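Local atomic coordinates of protein induced by osmotic stress (Scheffersomyces stipitis, PDB entry 5YWN), a protein that probably reduces carbonyl compounds such as haloketones to alcohols with NADPH, as a member of the dihydroflavonol-4-reductase subfamily. Residues D112-P115 against Q116-R119; T234-D237 against V238-A242; Q269-L272 against D273-K277. The protein carries 1 engineered substitution. One frame throughout, in Å; residues are numbered along the deposited sequence.

Contact 1: residues D112-P115 against Q116-R119; sequences DVAP and QITR
The carboxamide of Q116 slants across A114, whose CA, C and CB all lie on one and the same side of the amide plane. Its oxygen stands above one face of the A114-P115 peptide group: Q116 OE1 is 3.2 Å from A114 C, and it also lies over the proline ring, 3.6 Å from P115 CD. No donor hydrogen lies between OE1 and P115 N, so this is packing and not a bond. Two torsions fold the amide back there: CG sits between the backbone N and the carbonyl carbon (chi1 84°), and the chain bends again at chi2 (-83°). The same face of that peptide receives the backbone bond from I117 N to A114 O, 3.2 Å long, with the donor 50° above the carbonyl plane. This bond closes a type I beta turn, A114 to I117, which carries the chain from the end of helix 91-113 toward strand 119-123, an alpha-to-beta connection of the Rossmann fold. Water 2 approaches A114 O from the other side of the plane, at 2.7 Å, and also donates to I117 O. On the apolar side, I117 CD1 touches A114 CB at 3.7 Å, and the isoleucine continues onto V74 of the neighbouring strand 74-79. Q116 NE2 has two acceptors: V74 O, and water 1 at 3.1 Å, which in turn donates to V113 O at the end of the helix. With an alanine here, V74 O and water 1 would probably lose their amide donor and the peptide face would lose its cover. P115 O, pointing away from this cluster, accepts from N184 ND2.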
loop_
_atom_site.group_PDB
_atom_site.type_symbol
_atom_site.label_atom_id
_atom_site.label_comp_id
_atom_site.label_asym_id
_atom_site.label_seq_id
_atom_site.Cartn_x
_atom_site.Cartn_y
_atom_site.Cartn_z
ATOM N N ASP A 112 -25.186 -2.880 -2.277
ATOM C CA ASP A 112 -26.426 -2.564 -1.645
ATOM C C ASP A 112 -26.855 -1.076 -1.778
ATOM O O ASP A 112 -27.958 -0.802 -2.040
ATOM C CB ASP A 112 -26.396 -2.909 -0.155
ATOM C CG ASP A 112 -26.313 -4.403 0.148
ATOM O OD1 ASP A 112 -26.451 -5.228 -0.715
ATOM O OD2 ASP A 112 -26.077 -4.737 1.295
ATOM N N VAL A 113 -25.959 -0.158 -1.512
ATOM C CA VAL A 113 -26.283 1.233 -1.385
ATOM C C VAL A 113 -25.557 2.216 -2.301
ATOM O O VAL A 113 -25.754 3.367 -2.201
ATOM C CB VAL A 113 -26.161 1.698 0.065
ATOM C CG1 VAL A 113 -26.949 0.795 0.982
ATOM C CG2 VAL A 113 -24.725 1.809 0.488
ATOM N N ALA A 114 -24.684 1.722 -3.129
ATOM C CA ALA A 114 -23.953 2.564 -4.001
ATOM C C ALA A 114 -23.862 2.018 -5.396
ATOM O O ALA A 114 -22.839 1.764 -5.895
ATOM C CB ALA A 114 -22.603 2.841 -3.405
ATOM N N PRO A 115 -24.986 1.870 -6.056
ATOM C CA PRO A 115 -25.047 1.344 -7.418
ATOM C C PRO A 115 -24.382 2.207 -8.470
ATOM O O PRO A 115 -24.070 1.749 -9.506
ATOM C CB PRO A 115 -26.547 1.236 -7.696
ATOM C CG PRO A 115 -27.173 2.089 -6.723
ATOM C CD PRO A 115 -26.305 2.207 -5.553
ATOM N N GLN A 116 -24.220 3.463 -8.163
ATOM C CA GLN A 116 -23.546 4.402 -8.994
ATOM C C GLN A 116 -22.046 4.155 -9.120
ATOM O O GLN A 116 -21.458 4.661 -9.992
ATOM C CB GLN A 116 -23.824 5.816 -8.533
ATOM C CG GLN A 116 -22.955 6.327 -7.430
ATOM C CD GLN A 116 -23.422 5.910 -6.089
ATOM O OE1 GLN A 116 -24.315 5.145 -5.962
ATOM N NE2 GLN A 116 -22.790 6.406 -5.100
ATOM N N ILE A 117 -21.464 3.391 -8.226
ATOM C CA ILE A 117 -20.037 3.171 -8.278
ATOM C C ILE A 117 -19.694 2.221 -9.410
ATOM O O ILE A 117 -20.113 1.142 -9.451
ATOM C CB ILE A 117 -19.464 2.693 -6.947
ATOM C CG1 ILE A 117 -19.625 3.738 -5.883
ATOM C CG2 ILE A 117 -17.977 2.416 -7.081
ATOM C CD1 ILE A 117 -19.153 3.363 -4.519
ATOM N N THR A 118 -19.030 2.783 -10.386
ATOM C CA THR A 118 -18.421 2.166 -11.533
ATOM C C THR A 118 -17.099 1.346 -11.369
ATOM O O THR A 118 -16.830 0.466 -12.098
ATOM C CB THR A 118 -18.280 3.196 -12.645
ATOM O OG1 THR A 118 -17.282 4.113 -12.279
ATOM C CG2 THR A 118 -19.560 3.941 -12.836
ATOM N N ARG A 119 -16.252 1.810 -10.483
ATOM C CA ARG A 119 -14.949 1.224 -10.287
ATOM C C ARG A 119 -14.597 1.042 -8.817
ATOM O O ARG A 119 -14.850 1.878 -8.033
ATOM C CB ARG A 119 -13.860 1.977 -11.029
ATOM C CG ARG A 119 -14.043 2.082 -12.512
ATOM C CD ARG A 119 -13.679 0.809 -13.216
ATOM N NE ARG A 119 -12.275 0.704 -13.417
ATOM C CZ ARG A 119 -11.655 1.088 -14.505
ATOM N NH1 ARG A 119 -12.331 1.552 -15.492
ATOM N NH2 ARG A 119 -10.375 1.001 -14.585
HETATM O O HOH W 1 -24.306 6.051 -2.389
HETATM O O HOH W 2 -21.838 -0.205 -7.524
#

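Contact 2: residues T234-D237 against V238-A242; sequences TFID and VRDVA
This is a helix N-cap formed at a strand-to-helix junction: strand 234-237 runs directly into helix 238-250, their local axes inclined at 68°. D237 is the cap residue. Its CG lies anti to the backbone N (chi1 -173°), which carries the carboxylate over the first helical turn, where OD1 accepts from R239 N at 2.7 Å, met nearly along its C-O axis. The same side chain is gripped side-on by the R239 guanidinium, NE to OD1 at 3.0 Å and NH2 to OD2 at 2.8 Å. Both oxygens are met on their syn side, although the two planes are turned 36° apart. OD1 thus takes two donors from one residue. The D237 backbone opens the helical bonding, V241 N to D237 O at 3.1 Å. Beneath, I236 CG2 packs on V241 CG2 at 3.7 Å. Water 3 accepts from D237 N and donates to D240 OD2, which also takes F316 N. S321 OG reaches D237 OD2, and D324 forms a salt bridge with R239 NH1, tying the junction to helix 318-332. V238 packs onto Y13 and I195, both NADP(+)-binding residues. An Asp-capped helix after a short strand, with the sequence DVRDVA, is typical of the extended short-chain dehydrogenase/reductase fold.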
loop_
_atom_site.group_PDB
_atom_site.type_symbol
_atom_site.label_atom_id
_atom_site.label_comp_id
_atom_site.label_asym_id
_atom_site.label_seq_id
_atom_site.Cartn_x
_atom_site.Cartn_y
_atom_site.Cartn_z
ATOM N N THR A 234 12.444 -6.359 -2.616
ATOM C CA THR A 234 12.125 -5.485 -3.698
ATOM C C THR A 234 11.318 -4.289 -3.187
ATOM O O THR A 234 10.581 -4.397 -2.267
ATOM C CB THR A 234 11.437 -6.255 -4.855
ATOM O OG1 THR A 234 11.572 -5.549 -6.051
ATOM C CG2 THR A 234 10.074 -6.392 -4.651
ATOM N N PHE A 235 11.484 -3.162 -3.832
ATOM C CA PHE A 235 10.821 -1.927 -3.460
ATOM C C PHE A 235 9.931 -1.378 -4.562
ATOM O O PHE A 235 10.150 -1.629 -5.681
ATOM C CB PHE A 235 11.826 -0.861 -2.923
ATOM C CG PHE A 235 12.075 0.301 -3.846
ATOM C CD1 PHE A 235 12.780 0.123 -4.982
ATOM C CD2 PHE A 235 11.450 1.465 -3.655
ATOM C CE1 PHE A 235 12.959 1.135 -5.862
ATOM C CE2 PHE A 235 11.622 2.485 -4.511
ATOM C CZ PHE A 235 12.384 2.318 -5.622
ATOM N N ILE A 236 9.028 -0.530 -4.152
ATOM C CA ILE A 236 8.316 0.360 -5.015
ATOM C C ILE A 236 8.052 1.688 -4.328
ATOM O O ILE A 236 7.726 1.716 -3.200
ATOM C CB ILE A 236 7.033 -0.299 -5.574
ATOM C CG1 ILE A 236 6.341 0.584 -6.589
ATOM C CG2 ILE A 236 6.085 -0.721 -4.491
ATOM C CD1 ILE A 236 6.988 0.686 -7.924
ATOM N N ASP A 237 8.223 2.763 -5.056
ATOM C CA ASP A 237 7.962 4.104 -4.558
ATOM C C ASP A 237 6.472 4.391 -4.342
ATOM O O ASP A 237 5.652 4.059 -5.108
ATOM C CB ASP A 237 8.610 5.193 -5.394
ATOM C CG ASP A 237 8.484 6.546 -4.779
ATOM O OD1 ASP A 237 7.415 7.103 -4.781
ATOM O OD2 ASP A 237 9.442 7.033 -4.281
ATOM N N VAL A 238 6.193 5.040 -3.253
ATOM C CA VAL A 238 4.842 5.282 -2.833
ATOM C C VAL A 238 4.078 6.093 -3.889
ATOM O O VAL A 238 2.953 5.854 -4.110
ATOM C CB VAL A 238 4.769 5.893 -1.425
ATOM C CG1 VAL A 238 5.351 7.260 -1.410
ATOM C CG2 VAL A 238 3.347 5.968 -0.930
ATOM N N ARG A 239 4.744 7.028 -4.512
ATOM C CA ARG A 239 4.172 7.839 -5.519
ATOM C C ARG A 239 3.782 7.046 -6.773
ATOM O O ARG A 239 2.813 7.317 -7.379
ATOM C CB ARG A 239 5.009 9.045 -5.806
ATOM C CG ARG A 239 5.210 9.934 -4.610
ATOM C CD ARG A 239 6.441 10.783 -4.737
ATOM N NE ARG A 239 7.657 10.050 -4.505
ATOM C CZ ARG A 239 8.859 10.582 -4.505
ATOM N NH1 ARG A 239 9.021 11.864 -4.713
ATOM N NH2 ARG A 239 9.886 9.848 -4.302
ATOM N N ASP A 240 4.599 6.071 -7.108
ATOM C CA ASP A 240 4.274 5.119 -8.117
ATOM C C ASP A 240 3.055 4.222 -7.775
ATOM O O ASP A 240 2.258 3.972 -8.590
ATOM C CB ASP A 240 5.488 4.318 -8.501
ATOM C CG ASP A 240 6.559 5.156 -9.149
ATOM O OD1 ASP A 240 6.237 6.007 -9.917
ATOM O OD2 ASP A 240 7.703 4.947 -8.879
ATOM N N VAL A 241 2.948 3.784 -6.529
ATOM C CA VAL A 241 1.811 3.021 -6.100
ATOM C C VAL A 241 0.526 3.830 -6.222
ATOM O O VAL A 241 -0.450 3.349 -6.721
ATOM C CB VAL A 241 1.946 2.430 -4.708
ATOM C CG1 VAL A 241 0.726 1.607 -4.411
ATOM C CG2 VAL A 241 3.153 1.550 -4.629
ATOM N N ALA A 242 0.602 5.078 -5.834
ATOM C CA ALA A 242 -0.512 5.968 -5.961
ATOM C C ALA A 242 -0.949 6.187 -7.419
ATOM O O ALA A 242 -2.065 6.098 -7.707
ATOM C CB ALA A 242 -0.255 7.276 -5.256
HETATM O O HOH W 3 9.435 2.990 -7.870
#

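Contact 3: residues Q269-L272 against D273-K277; sequences QTLL and DVVRK
Four successive i to i+4 backbone bonds, from D273 N to Q269 O at 3.0 Å through to R276 N to L272 O at 3.1 Å, make this a regular stretch of alpha helix, part of helix 268-278. Such helices in extended short-chain dehydrogenases/reductases belong to the C-terminal part of the fold that accompanies the Rossmann core. On one flank the Q269 and D273 side chains close a glutamine-aspartate pair one turn apart. Q269 CG is anti to the backbone N (chi1 -166°), and a bend at chi2 then turns the amide toward the aspartate. The hydrogen bond lies in the amide plane at its donor end, yet it comes down on the carboxylate from above, 45° out of the carboxylate plane. Both groups have further partners on the loop beside them: Q269 OE1 takes K290 N, and Q269 NE2 also gives to V288 O. Both oxygens of the buried carboxylate have a donor, OD1 from Q269 NE2 and OD2 from H292 N. On another flank L271 and V275 lie side by side, CD1 to CG2 at 4.0 Å, and V275 continues onto I326 of helix 318-332, while V274 meets V322 there. R276 runs its aliphatic part past L272 O, with CG 3.3 Å from that oxygen, before NH1 bonds to A283 O. The donor in the pair is Q269 NE2, 2.9 Å from D273 OD1.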
loop_
_atom_site.group_PDB
_atom_site.type_symbol
_atom_site.label_atom_id
_atom_site.label_comp_id
_atom_site.label_asym_id
_atom_site.label_seq_id
_atom_site.Cartn_x
_atom_site.Cartn_y
_atom_site.Cartn_z
ATOM N N GLN A 269 23.092 -2.752 2.336
ATOM C CA GLN A 269 24.213 -2.096 1.709
ATOM C C GLN A 269 23.803 -1.077 0.662
ATOM O O GLN A 269 24.322 -0.029 0.637
ATOM C CB GLN A 269 25.216 -3.080 1.150
ATOM C CG GLN A 269 26.526 -2.461 0.787
ATOM C CD GLN A 269 27.301 -1.957 1.964
ATOM O OE1 GLN A 269 27.666 -2.701 2.823
ATOM N NE2 GLN A 269 27.516 -0.691 2.001
ATOM N N THR A 270 22.813 -1.419 -0.138
ATOM C CA THR A 270 22.274 -0.539 -1.134
ATOM C C THR A 270 21.753 0.743 -0.458
ATOM O O THR A 270 22.049 1.812 -0.884
ATOM C CB THR A 270 21.070 -1.177 -1.870
ATOM O OG1 THR A 270 21.279 -2.551 -2.071
ATOM C CG2 THR A 270 20.879 -0.521 -3.193
ATOM N N LEU A 271 21.033 0.572 0.632
ATOM C CA LEU A 271 20.494 1.643 1.400
ATOM C C LEU A 271 21.562 2.563 2.015
ATOM O O LEU A 271 21.512 3.734 1.849
ATOM C CB LEU A 271 19.630 1.061 2.493
ATOM C CG LEU A 271 19.112 1.991 3.545
ATOM C CD1 LEU A 271 18.367 3.182 2.999
ATOM C CD2 LEU A 271 18.370 1.319 4.676
ATOM N N LEU A 272 22.538 1.976 2.650
ATOM C CA LEU A 272 23.646 2.684 3.233
ATOM C C LEU A 272 24.441 3.472 2.184
ATOM O O LEU A 272 24.793 4.577 2.395
ATOM C CB LEU A 272 24.561 1.693 3.890
ATOM C CG LEU A 272 24.421 1.420 5.368
ATOM C CD1 LEU A 272 25.472 0.470 5.873
ATOM C CD2 LEU A 272 24.430 2.694 6.160
ATOM N N ASP A 273 24.669 2.874 1.054
ATOM C CA ASP A 273 25.423 3.492 0.015
ATOM C C ASP A 273 24.729 4.751 -0.494
ATOM O O ASP A 273 25.356 5.706 -0.743
ATOM C CB ASP A 273 25.730 2.510 -1.121
ATOM C CG ASP A 273 26.774 1.411 -0.727
ATOM O OD1 ASP A 273 27.499 1.552 0.223
ATOM O OD2 ASP A 273 26.834 0.425 -1.406
ATOM N N VAL A 274 23.435 4.691 -0.653
ATOM C CA VAL A 274 22.699 5.837 -1.084
ATOM C C VAL A 274 22.724 6.963 -0.076
ATOM O O VAL A 274 23.041 8.024 -0.406
ATOM C CB VAL A 274 21.267 5.420 -1.485
ATOM C CG1 VAL A 274 20.287 6.575 -1.490
ATOM C CG2 VAL A 274 21.259 4.689 -2.809
ATOM N N VAL A 275 22.416 6.671 1.146
ATOM C CA VAL A 275 22.341 7.662 2.168
ATOM C C VAL A 275 23.677 8.381 2.425
ATOM O O VAL A 275 23.716 9.552 2.528
ATOM C CB VAL A 275 21.795 7.040 3.446
ATOM C CG1 VAL A 275 21.868 7.984 4.595
ATOM C CG2 VAL A 275 20.366 6.610 3.241
ATOM N N ARG A 276 24.755 7.626 2.469
ATOM C CA ARG A 276 26.054 8.194 2.709
ATOM C C ARG A 276 26.538 9.159 1.617
ATOM O O ARG A 276 27.091 10.150 1.932
ATOM C CB ARG A 276 27.085 7.118 3.032
ATOM C CG ARG A 276 26.850 6.330 4.300
ATOM C CD ARG A 276 27.738 5.111 4.391
ATOM N NE ARG A 276 29.107 5.532 4.333
ATOM C CZ ARG A 276 29.760 6.050 5.350
ATOM N NH1 ARG A 276 29.205 6.097 6.526
ATOM N NH2 ARG A 276 30.973 6.481 5.187
ATOM N N LYS A 277 26.323 8.836 0.354
ATOM C CA LYS A 277 26.618 9.730 -0.744
ATOM C C LYS A 277 25.784 11.009 -0.780
ATOM O O LYS A 277 26.281 12.041 -0.933
ATOM C CB LYS A 277 26.469 9.001 -2.048
ATOM C CG LYS A 277 27.482 7.912 -2.290
ATOM C CD LYS A 277 27.201 7.197 -3.588
ATOM C CE LYS A 277 28.353 6.326 -4.035
ATOM N NZ LYS A 277 28.481 5.148 -3.212
#

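How the contacts relate
Along the chain the three contacts come in series. Contact 1 sits at the turn between helix 91-113 and strand 119-123 of the seven-stranded parallel sheet, contact 2 near the chain's spatial centre where strand 234-237 enters helix 238-250, and contact 3 within helix 268-278. Their centres lie about 28 Å apart for contacts 1 and 2, about 19 Å for contacts 2 and 3, and about 47 Å for contacts 1 and 3, which flank the chain's centre on opposite sides; none touches another. Helix 318-332 packs against both contact 2 and contact 3, so it links them, while contact 1 belongs to the far end of the nucleotide-binding Rossmann core. Only contact 2 adjoins NADP(+)-binding residues.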